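Putative acetyltransferase (Clostridium difficile, PDB 3DSB) probably transfers acyl groups, most likely acetyl, to an acceptor that is not identified here. Local coordinates at residues 12-17 with 48-53; 68-73 with 103-108; 86-91 with 123-128. All coordinates share one frame; numbering follows the deposited sequence. Where two conformers were deposited one is given.

Contact 1 (12-17 with 48-53); sequences ARMDDL and LLLDER
Ala12 begins the contact with its single methyl, which points at the helix end and meets one branch of Leu49, CB to CD2 at 3.6 Å. Its carbonyl takes a more indirect route: a water bound firmly to Leu49 O, 2.8 Å away, turns only a weak bond toward Ala12 O. Arg13 contributes its backbone, the O atom lying beside the same Leu49 CD2 at 3.9 Å. Arg13 is also held from within the segment, because Asp16 OD2 accepts from Arg13 N at 2.8 Å, the donor standing 36° above the carboxylate plane. Asp16 OD2 has a second partner in Arg10, which ties the turn back to strand 7-11. Met14, a selenomethionine modelled in two conformers, swings CG away from its backbone N (chi1 -176°) and then bends at the next two torsions, a course that carries CE back over the helix end. In the conformer given, CE rests on Leu49 CB at 3.7 Å and lies so close to Leu50 that the exact fit there is doubtful. Leu17, at the start of the next helix, completes the row by placing CB 4.0 Å from CD1 of Leu49. The two methyl branches of Leu49 thus divide the work, CD2 serving Ala12 and CD1 serving Leu17, while its CB supports Met14. Tyr57 of strand 56-62 touches both Ala12 and Leu49, giving the apolar patch a third side at the surface of the protein. The case illustrates how a GNAT domain opens: the first strand turns through a short 3-10 segment into its first helix, and the last turn of the second helix, 38-50, packs against that turn just before the chain enters strand 56-62.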
loop_
_atom_site.group_PDB
_atom_site.type_symbol
_atom_site.label_atom_id
_atom_site.label_comp_id
_atom_site.label_asym_id
_atom_site.label_seq_id
_atom_site.Cartn_x
_atom_site.Cartn_y
_atom_site.Cartn_z
ATOM N N ALA A 12 -14.332 1.987 13.794
ATOM C CA ALA A 12 -15.646 1.603 13.300
ATOM C C ALA A 12 -16.061 0.226 13.818
ATOM O O ALA A 12 -15.220 -0.550 14.271
ATOM C CB ALA A 12 -15.659 1.638 11.752
ATOM N N ARG A 13 -17.360 -0.026 13.737
ATOM C CA ARG A 13 -18.011 -1.299 14.093
ATOM C C ARG A 13 -18.862 -1.775 12.918
ATOM O O ARG A 13 -19.162 -0.976 12.014
ATOM C CB ARG A 13 -18.912 -1.094 15.344
ATOM C CG ARG A 13 -18.185 -0.509 16.553
ATOM C CD ARG A 13 -19.035 -0.565 17.801
ATOM N NE ARG A 13 -20.057 0.478 17.874
ATOM C CZ ARG A 13 -20.076 1.488 18.763
ATOM N NH1 ARG A 13 -19.104 1.657 19.656
ATOM N NH2 ARG A 13 -21.080 2.347 18.747
HETATM N N MSE A 14 -19.278 -3.045 12.922
HETATM C CA MSE A 14 -20.110 -3.574 11.831
HETATM C C MSE A 14 -21.401 -2.777 11.626
HETATM O O MSE A 14 -21.858 -2.628 10.491
HETATM C CB MSE A 14 -20.402 -5.076 12.012
HETATM C CG MSE A 14 -21.177 -5.714 10.853
HETATM SE SE MSE A 14 -20.292 -5.527 9.098
HETATM C CE MSE A 14 -18.622 -6.341 9.581
ATOM N N ASP A 15 -21.993 -2.254 12.710
ATOM C CA ASP A 15 -23.188 -1.404 12.579
ATOM C C ASP A 15 -23.000 -0.118 11.784
ATOM O O ASP A 15 -23.971 0.496 11.365
ATOM C CB ASP A 15 -23.741 -1.039 13.962
ATOM C CG ASP A 15 -24.708 -2.079 14.482
ATOM O OD1 ASP A 15 -25.419 -1.774 15.464
ATOM O OD2 ASP A 15 -24.776 -3.186 13.885
ATOM N N ASP A 16 -21.746 0.296 11.603
ATOM C CA ASP A 16 -21.450 1.496 10.835
ATOM C C ASP A 16 -21.402 1.237 9.319
ATOM O O ASP A 16 -21.216 2.186 8.535
ATOM C CB ASP A 16 -20.079 2.001 11.237
ATOM C CG ASP A 16 -19.984 2.419 12.695
ATOM O OD1 ASP A 16 -20.966 2.999 13.236
ATOM O OD2 ASP A 16 -18.889 2.210 13.256
ATOM N N LEU A 17 -21.572 -0.014 8.908
ATOM C CA LEU A 17 -21.445 -0.383 7.488
ATOM C C LEU A 17 -22.231 0.537 6.557
ATOM O O LEU A 17 -21.699 1.049 5.580
ATOM C CB LEU A 17 -21.882 -1.846 7.255
ATOM C CG LEU A 17 -22.047 -2.306 5.786
ATOM C CD1 LEU A 17 -20.695 -2.296 5.068
ATOM C CD2 LEU A 17 -22.626 -3.698 5.660
ATOM N N LEU A 48 -13.469 -5.006 4.894
ATOM C CA LEU A 48 -12.510 -4.270 5.689
ATOM C C LEU A 48 -12.941 -4.247 7.165
ATOM O O LEU A 48 -12.119 -4.463 8.059
ATOM C CB LEU A 48 -12.356 -2.866 5.088
ATOM C CG LEU A 48 -11.095 -2.050 5.347
ATOM C CD1 LEU A 48 -11.070 -0.873 4.355
ATOM C CD2 LEU A 48 -11.071 -1.553 6.770
ATOM N N LEU A 49 -14.231 -3.998 7.423
ATOM C CA LEU A 49 -14.719 -3.987 8.826
ATOM C C LEU A 49 -14.452 -5.307 9.538
ATOM O O LEU A 49 -14.220 -5.306 10.764
ATOM C CB LEU A 49 -16.201 -3.619 8.883
ATOM C CG LEU A 49 -16.524 -2.153 8.561
ATOM C CD1 LEU A 49 -18.021 -2.012 8.325
ATOM C CD2 LEU A 49 -16.100 -1.214 9.675
ATOM N N LEU A 50 -14.485 -6.405 8.768
ATOM C CA LEU A 50 -14.357 -7.744 9.335
ATOM C C LEU A 50 -12.912 -8.151 9.550
ATOM O O LEU A 50 -12.656 -9.154 10.243
ATOM C CB LEU A 50 -15.028 -8.780 8.426
ATOM C CG LEU A 50 -16.546 -8.826 8.488
ATOM C CD1 LEU A 50 -17.092 -9.642 7.317
ATOM C CD2 LEU A 50 -16.985 -9.425 9.855
ATOM N N ASP A 51 -11.960 -7.407 8.978
ATOM C CA ASP A 51 -10.568 -7.832 9.007
ATOM C C ASP A 51 -9.623 -6.689 9.245
ATOM O O ASP A 51 -9.241 -5.993 8.322
ATOM C CB ASP A 51 -10.225 -8.576 7.723
ATOM C CG ASP A 51 -8.863 -9.195 7.761
ATOM O OD1 ASP A 51 -8.194 -9.159 8.833
ATOM O OD2 ASP A 51 -8.463 -9.722 6.688
ATOM N N GLU A 52 -9.246 -6.523 10.505
ATOM C CA GLU A 52 -8.356 -5.462 10.969
ATOM C C GLU A 52 -6.971 -5.514 10.296
ATOM O O GLU A 52 -6.216 -4.525 10.292
ATOM C CB GLU A 52 -8.218 -5.588 12.497
ATOM C CG GLU A 52 -7.893 -7.045 12.998
ATOM C CD GLU A 52 -8.959 -8.169 12.650
ATOM O OE1 GLU A 52 -10.227 -7.996 12.795
ATOM O OE2 GLU A 52 -8.490 -9.270 12.232
ATOM N N ARG A 53 -6.622 -6.678 9.744
ATOM C CA ARG A 53 -5.373 -6.811 9.039
ATOM C C ARG A 53 -5.401 -6.111 7.690
ATOM O O ARG A 53 -4.334 -5.789 7.148
ATOM C CB ARG A 53 -4.995 -8.288 8.883
ATOM C CG ARG A 53 -4.846 -8.992 10.226
ATOM C CD ARG A 53 -4.745 -10.496 10.026
ATOM N NE ARG A 53 -6.026 -11.108 9.659
ATOM C CZ ARG A 53 -6.176 -12.402 9.356
ATOM N NH1 ARG A 53 -5.127 -13.221 9.336
ATOM N NH2 ARG A 53 -7.375 -12.880 9.048
HETATM O O HOH W 1 -15.092 -3.609 12.820
#

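Contact 2 (68-73 with 103-108); sequences AQIMYT and NYLFNY
Leu105 carries most of the contact from helix 103-108, and its branches part over two residues of strand 68-73. With CG set beside its backbone N and anti to the carbonyl carbon (chi1 -72°), the leucine extends toward the sheet. CD1 settles on the methyl of Ala68, 3.7 Å from CB, and also lies 3.9 Å from Gln69 O. CD2 turns the other way along the strand and meets CG2 of Ile70 at 4.0 Å. Ile70 and Leu105 therefore lie alongside one another, pointing opposite ways: while the leucine reaches down to the strand, the isoleucine reaches up to the helix backbone, where its CD1 comes to 3.9 Å from Leu105 O. The next residue, Phe106, takes up the same methyl. Ile70 CD1 stands 4.1 Å from CA of Phe106 and 4.3 Å from its ring atom CD1, approaching the ring obliquely. Everything that touches here is buried, and the side chains meet through apolar carbons, two of which also rest on backbone carbonyl oxygens. The strand and helix segments are 8.9 Å apart at their closest. The helix runs roughly along strand 65-77 (signed crossing -29°), which is itself antiparallel to strand 82-92, the strand leading into the helix. Gln69 points to the reverse face of the sheet, where its amide is held by Ser89 and by Asn24 of helix 17-32. On the helix-bearing face, Ile101 and Ile109 continue the packing before and after Leu105, on Ala68 and on Ile70 and Tyr72 respectively. Phe106 leans across to Ile87 of strand 82-92 and meets the ring of Phe102, so helix 101-115 covers two adjacent strands, 65-77 and 82-92, at once.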
loop_
_atom_site.group_PDB
_atom_site.type_symbol
_atom_site.label_atom_id
_atom_site.label_comp_id
_atom_site.label_asym_id
_atom_site.label_seq_id
_atom_site.Cartn_x
_atom_site.Cartn_y
_atom_site.Cartn_z
ATOM N N ALA A 68 -18.432 11.501 10.261
ATOM C CA ALA A 68 -17.235 11.519 9.397
ATOM C C ALA A 68 -16.466 10.253 9.548
ATOM O O ALA A 68 -16.646 9.516 10.517
ATOM C CB ALA A 68 -16.345 12.703 9.731
ATOM N N GLN A 69 -15.621 9.979 8.550
ATOM C CA GLN A 69 -14.774 8.755 8.589
ATOM C C GLN A 69 -13.423 9.018 7.993
ATOM O O GLN A 69 -13.270 9.890 7.122
ATOM C CB GLN A 69 -15.422 7.599 7.830
ATOM C CG GLN A 69 -15.578 7.835 6.325
ATOM C CD GLN A 69 -14.506 7.067 5.503
ATOM O OE1 GLN A 69 -14.602 5.844 5.316
ATOM N NE2 GLN A 69 -13.523 7.791 4.981
ATOM N N ILE A 70 -12.461 8.218 8.449
ATOM C CA ILE A 70 -11.129 8.210 7.802
ATOM C C ILE A 70 -10.679 6.752 7.750
ATOM O O ILE A 70 -10.944 5.978 8.692
ATOM C CB ILE A 70 -10.108 9.097 8.600
ATOM C CG1 ILE A 70 -8.788 9.238 7.851
ATOM C CG2 ILE A 70 -9.945 8.649 10.042
ATOM C CD1 ILE A 70 -7.912 10.458 8.314
HETATM N N MSE A 71 -10.038 6.359 6.646
HETATM C CA MSE A 71 -9.628 4.971 6.423
HETATM C C MSE A 71 -8.164 4.905 6.064
HETATM O O MSE A 71 -7.681 5.767 5.313
HETATM C CB MSE A 71 -10.430 4.316 5.296
HETATM C CG MSE A 71 -10.273 2.816 5.261
HETATM SE SE MSE A 71 -8.769 2.178 4.159
HETATM C CE MSE A 71 -9.734 1.917 2.483
ATOM N N TYR A 72 -7.448 3.949 6.643
ATOM C CA TYR A 72 -6.062 3.686 6.219
ATOM C C TYR A 72 -5.793 2.215 6.056
ATOM O O TYR A 72 -6.445 1.370 6.693
ATOM C CB TYR A 72 -5.026 4.285 7.169
ATOM C CG TYR A 72 -5.101 3.819 8.594
ATOM C CD1 TYR A 72 -4.541 2.604 8.999
ATOM C CD2 TYR A 72 -5.735 4.597 9.567
ATOM C CE1 TYR A 72 -4.605 2.174 10.339
ATOM C CE2 TYR A 72 -5.779 4.207 10.880
ATOM C CZ TYR A 72 -5.231 2.999 11.276
ATOM O OH TYR A 72 -5.270 2.632 12.596
ATOM N N THR A 73 -4.810 1.929 5.203
ATOM C CA THR A 73 -4.289 0.575 5.070
ATOM C C THR A 73 -2.810 0.589 5.471
ATOM O O THR A 73 -2.242 1.646 5.747
ATOM C CB THR A 73 -4.396 0.085 3.618
ATOM O OG1 THR A 73 -3.683 0.965 2.772
ATOM C CG2 THR A 73 -5.833 0.010 3.114
ATOM N N ASN A 103 -9.550 18.021 9.916
ATOM C CA ASN A 103 -8.274 18.079 10.599
ATOM C C ASN A 103 -8.236 17.286 11.918
ATOM O O ASN A 103 -7.167 16.739 12.249
ATOM C CB ASN A 103 -7.823 19.523 10.847
ATOM C CG ASN A 103 -7.426 20.228 9.603
ATOM O OD1 ASN A 103 -7.264 19.615 8.543
ATOM N ND2 ASN A 103 -7.198 21.529 9.718
ATOM N N TYR A 104 -9.345 17.219 12.679
ATOM C CA TYR A 104 -9.363 16.367 13.877
ATOM C C TYR A 104 -9.036 14.921 13.485
ATOM O O TYR A 104 -8.265 14.223 14.186
ATOM C CB TYR A 104 -10.720 16.382 14.594
ATOM C CG TYR A 104 -11.035 17.606 15.413
ATOM C CD1 TYR A 104 -10.150 18.066 16.377
ATOM C CD2 TYR A 104 -12.228 18.290 15.204
ATOM C CE1 TYR A 104 -10.459 19.218 17.129
ATOM C CE2 TYR A 104 -12.555 19.430 15.945
ATOM C CZ TYR A 104 -11.659 19.887 16.889
ATOM O OH TYR A 104 -11.989 21.034 17.611
ATOM N N LEU A 105 -9.645 14.450 12.399
ATOM C CA LEU A 105 -9.395 13.061 11.960
ATOM C C LEU A 105 -7.971 12.893 11.488
ATOM O O LEU A 105 -7.292 11.943 11.854
ATOM C CB LEU A 105 -10.374 12.672 10.843
ATOM C CG LEU A 105 -11.817 12.473 11.312
ATOM C CD1 LEU A 105 -12.686 12.270 10.106
ATOM C CD2 LEU A 105 -11.893 11.293 12.276
ATOM N N PHE A 106 -7.507 13.821 10.659
ATOM C CA PHE A 106 -6.162 13.684 10.105
ATOM C C PHE A 106 -5.109 13.723 11.219
ATOM O O PHE A 106 -4.140 12.945 11.228
ATOM C CB PHE A 106 -5.957 14.814 9.103
ATOM C CG PHE A 106 -5.327 14.370 7.856
ATOM C CD1 PHE A 106 -6.094 13.979 6.756
ATOM C CD2 PHE A 106 -3.950 14.344 7.769
ATOM C CE1 PHE A 106 -5.467 13.514 5.553
ATOM C CE2 PHE A 106 -3.323 13.917 6.612
ATOM C CZ PHE A 106 -4.083 13.498 5.503
ATOM N N ASN A 107 -5.297 14.641 12.166
ATOM C CA ASN A 107 -4.357 14.753 13.279
ATOM C C ASN A 107 -4.437 13.567 14.227
ATOM O O ASN A 107 -3.432 13.177 14.846
ATOM C CB ASN A 107 -4.524 16.106 13.974
ATOM C CG ASN A 107 -3.898 17.233 13.174
ATOM O OD1 ASN A 107 -2.854 17.042 12.563
ATOM N ND2 ASN A 107 -4.552 18.393 13.140
ATOM N N TYR A 108 -5.621 12.966 14.341
ATOM C CA TYR A 108 -5.762 11.736 15.111
ATOM C C TYR A 108 -4.886 10.622 14.527
ATOM O O TYR A 108 -4.202 9.918 15.260
ATOM C CB TYR A 108 -7.238 11.296 15.107
ATOM C CG TYR A 108 -7.588 10.189 16.092
ATOM C CD1 TYR A 108 -7.958 10.522 17.394
ATOM C CD2 TYR A 108 -7.583 8.837 15.724
ATOM C CE1 TYR A 108 -8.288 9.578 18.321
ATOM C CE2 TYR A 108 -7.916 7.845 16.699
ATOM C CZ TYR A 108 -8.272 8.247 17.981
ATOM O OH TYR A 108 -8.621 7.318 18.983
#

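Contact 3 (86-91 with 123-128); sequences WIQSVY and RLYVEK. With BET (trimethyl glycine), chain D; BET (trimethyl glycine), chain F.
Trp86 and Arg123 form the parallel bridge between strands 82-92 and 119-127, the two strands of a beta-alpha-beta crossover whose connection is helix 101-115. The pairing is brief: Ile87 N donates to Arg123 O at 2.9 Å, and with 41° between the segments the strands then diverge, the splay familiar from GNAT proteins, where it usually admits the cofactor. A classic beta bulge at Gln88 and Ser89, both facing Met71, lies beside the opening. Arg123 shows how a long side chain uses such a junction. Its CB sits over the centre of the Trp86 six-membered ring, 3.5 Å from the centroid and only 4° off the normal, a well-formed CH-pi contact. CG, set beside the backbone N (chi1 -70°), leads on in an extended chain, and CD reaches CZ2 of the indole at 3.6 Å. NE forms a salt bridge with Glu151 of the second subunit, and the guanidinium, its plane steeply turned to the indole, makes a cation-pi contact with Phe84. NH1 and NH2 end beside methyl groups of a bound trimethyl glycine, C1 of which lies at the guanidinium edge. Tyr125 belongs to another trimethyl glycine site; its ring edge meets Trp86 CZ3, with CD2 3.9 Å from that atom, and its OH bonds to Glu75 of the second subunit. Between the parting strands one water is gripped three times, donating to Ile87 O (2.8 Å) and Gln88 OE1 (2.9 Å) while accepting from Tyr125 N (2.9 Å).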
loop_
_atom_site.group_PDB
_atom_site.type_symbol
_atom_site.label_atom_id
_atom_site.label_comp_id
_atom_site.label_asym_id
_atom_site.label_seq_id
_atom_site.Cartn_x
_atom_site.Cartn_y
_atom_site.Cartn_z
ATOM N N TRP A 86 -1.098 4.164 5.166
ATOM C CA TRP A 86 -1.529 4.886 3.948
ATOM C C TRP A 86 -2.969 5.341 4.143
ATOM O O TRP A 86 -3.877 4.522 4.242
ATOM C CB TRP A 86 -1.468 3.964 2.721
ATOM C CG TRP A 86 -0.113 3.740 2.208
ATOM C CD1 TRP A 86 0.861 2.932 2.730
ATOM C CD2 TRP A 86 0.498 4.448 1.103
ATOM N NE1 TRP A 86 2.021 3.018 1.957
ATOM C CE2 TRP A 86 1.813 3.925 0.943
ATOM C CE3 TRP A 86 0.020 5.365 0.158
ATOM C CZ2 TRP A 86 2.685 4.381 -0.064
ATOM C CZ3 TRP A 86 0.891 5.830 -0.819
ATOM C CH2 TRP A 86 2.195 5.321 -0.940
ATOM N N ILE A 87 -3.182 6.655 4.195
ATOM C CA ILE A 87 -4.558 7.195 4.336
ATOM C C ILE A 87 -5.207 7.108 2.973
ATOM O O ILE A 87 -4.685 7.695 2.001
ATOM C CB ILE A 87 -4.538 8.664 4.845
ATOM C CG1 ILE A 87 -3.916 8.711 6.246
ATOM C CG2 ILE A 87 -5.951 9.269 4.818
ATOM C CD1 ILE A 87 -3.654 10.121 6.751
ATOM N N GLN A 88 -6.345 6.432 2.890
ATOM C CA GLN A 88 -7.047 6.178 1.627
ATOM C C GLN A 88 -8.286 7.023 1.422
ATOM O O GLN A 88 -8.711 7.240 0.298
ATOM C CB GLN A 88 -7.445 4.697 1.500
ATOM C CG GLN A 88 -6.281 3.730 1.621
ATOM C CD GLN A 88 -5.210 3.845 0.538
ATOM O OE1 GLN A 88 -5.352 4.618 -0.427
ATOM N NE2 GLN A 88 -4.115 3.075 0.709
ATOM N N SER A 89 -8.878 7.529 2.506
ATOM C CA SER A 89 -10.077 8.336 2.378
ATOM C C SER A 89 -10.361 9.126 3.634
ATOM O O SER A 89 -10.080 8.684 4.741
ATOM C CB SER A 89 -11.282 7.433 2.122
ATOM O OG SER A 89 -11.493 6.559 3.233
ATOM N N VAL A 90 -10.956 10.291 3.432
ATOM C CA VAL A 90 -11.518 11.096 4.525
ATOM C C VAL A 90 -12.814 11.709 3.999
ATOM O O VAL A 90 -12.851 12.241 2.893
ATOM C CB VAL A 90 -10.576 12.253 4.960
ATOM C CG1 VAL A 90 -11.122 12.951 6.213
ATOM C CG2 VAL A 90 -9.110 11.813 5.166
ATOM N N TYR A 91 -13.873 11.693 4.809
ATOM C CA TYR A 91 -15.145 12.300 4.369
ATOM C C TYR A 91 -15.860 12.834 5.611
ATOM O O TYR A 91 -15.920 12.151 6.662
ATOM C CB TYR A 91 -16.062 11.248 3.709
ATOM C CG TYR A 91 -17.338 11.859 3.173
ATOM C CD1 TYR A 91 -17.333 12.528 1.946
ATOM C CD2 TYR A 91 -18.525 11.811 3.896
ATOM C CE1 TYR A 91 -18.479 13.134 1.459
ATOM C CE2 TYR A 91 -19.687 12.413 3.385
ATOM C CZ TYR A 91 -19.655 13.057 2.164
ATOM O OH TYR A 91 -20.828 13.653 1.675
ATOM N N ARG A 123 1.564 7.968 4.568
ATOM C CA ARG A 123 1.565 8.319 3.153
ATOM C C ARG A 123 0.180 8.370 2.558
ATOM O O ARG A 123 -0.742 7.850 3.148
ATOM C CB ARG A 123 2.430 7.324 2.380
ATOM C CG ARG A 123 3.905 7.495 2.694
ATOM C CD ARG A 123 4.775 6.423 2.053
ATOM N NE ARG A 123 6.167 6.839 2.189
ATOM C CZ ARG A 123 7.198 6.095 1.812
ATOM N NH1 ARG A 123 6.979 4.906 1.278
ATOM N NH2 ARG A 123 8.430 6.560 1.993
ATOM N N LEU A 124 0.049 9.006 1.393
ATOM C CA LEU A 124 -1.183 8.875 0.629
ATOM C C LEU A 124 -0.846 9.116 -0.828
ATOM O O LEU A 124 0.212 9.714 -1.153
ATOM C CB LEU A 124 -2.308 9.803 1.131
ATOM C CG LEU A 124 -2.069 11.316 1.087
ATOM C CD1 LEU A 124 -2.222 11.908 -0.321
ATOM C CD2 LEU A 124 -3.021 12.041 2.062
ATOM N N TYR A 125 -1.732 8.689 -1.725
ATOM C CA TYR A 125 -1.611 9.106 -3.161
ATOM C C TYR A 125 -2.892 9.832 -3.553
ATOM O O TYR A 125 -3.983 9.511 -3.048
ATOM C CB TYR A 125 -1.245 7.928 -4.125
ATOM C CG TYR A 125 -2.253 6.772 -4.118
ATOM C CD1 TYR A 125 -3.376 6.804 -4.966
ATOM C CD2 TYR A 125 -2.128 5.693 -3.227
ATOM C CE1 TYR A 125 -4.356 5.791 -4.940
ATOM C CE2 TYR A 125 -3.070 4.643 -3.236
ATOM C CZ TYR A 125 -4.199 4.722 -4.068
ATOM O OH TYR A 125 -5.208 3.745 -4.073
ATOM N N VAL A 126 -2.754 10.802 -4.454
ATOM C CA VAL A 126 -3.879 11.611 -4.900
ATOM C C VAL A 126 -3.756 11.952 -6.377
ATOM O O VAL A 126 -2.647 12.088 -6.898
ATOM C CB VAL A 126 -3.977 12.898 -4.023
ATOM C CG1 VAL A 126 -2.720 13.797 -4.144
ATOM C CG2 VAL A 126 -5.266 13.687 -4.313
ATOM N N GLU A 127 -4.887 12.074 -7.055
ATOM C CA GLU A 127 -4.852 12.459 -8.466
ATOM C C GLU A 127 -4.080 13.746 -8.669
ATOM O O GLU A 127 -4.240 14.699 -7.891
ATOM C CB GLU A 127 -6.279 12.692 -8.994
ATOM C CG GLU A 127 -7.115 11.494 -9.135
ATOM C CD GLU A 127 -8.556 11.823 -9.601
ATOM O OE1 GLU A 127 -8.878 13.010 -9.790
ATOM O OE2 GLU A 127 -9.351 10.877 -9.738
ATOM N N LYS A 128 -3.312 13.815 -9.757
ATOM C CA LYS A 128 -2.542 15.039 -10.056
ATOM C C LYS A 128 -3.477 16.230 -10.335
ATOM O O LYS A 128 -3.085 17.375 -10.146
ATOM C CB LYS A 128 -1.607 14.847 -11.266
ATOM C CG LYS A 128 -0.500 13.848 -11.005
ATOM C CD LYS A 128 0.429 13.726 -12.202
ATOM C CE LYS A 128 1.564 12.741 -11.890
ATOM N NZ LYS A 128 2.346 12.386 -13.115
HETATM N N BET D . 10.881 3.684 1.476
HETATM C CA BET D . 10.593 2.562 2.432
HETATM C C BET D . 11.428 1.291 2.384
HETATM O O BET D . 10.866 0.142 2.453
HETATM O OXT BET D . 12.677 1.457 2.413
HETATM C C1 BET D . 9.719 3.832 0.618
HETATM C C2 BET D . 11.106 4.976 2.140
HETATM C C3 BET D . 12.052 3.434 0.626
HETATM N N BET F . -8.207 3.651 -7.069
HETATM C CA BET F . -8.678 2.465 -6.306
HETATM C C BET F . -9.761 2.634 -5.270
HETATM O O BET F . -9.730 2.110 -4.061
HETATM O OXT BET F . -10.739 3.177 -5.800
HETATM C C1 BET F . -8.076 3.379 -8.508
HETATM C C2 BET F . -9.029 4.854 -6.869
HETATM C C3 BET F . -6.854 3.853 -6.569
HETATM O O HOH W 2 -3.579 6.926 -0.424
HETATM O O HOH W 3 -7.145 5.717 -2.138
#

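How the contacts relate
The three contacts follow the GNAT fold from its edge to its splayed strands. Contact 1, at the surface, has its centre about 15 Å from that of contact 2; the two meet where, in the conformer given, Leu48 CD1 lies 3.6 Å from Met71 CE. Contacts 2 and 3 alternate along the chain and share the sheet: Met71 O probably accepts from Gln88 N at 2.8 Å, so the bulge of contact 3 is paired with the strand that carries helix 101-115 in contact 2. Contact 3 holds Arg123 and Tyr125 of the trimethyl glycine sites, whereas the side chain of Gln69 in contact 2 is about 11 Å from a bound trimethyl glycine. All three touch the second subunit.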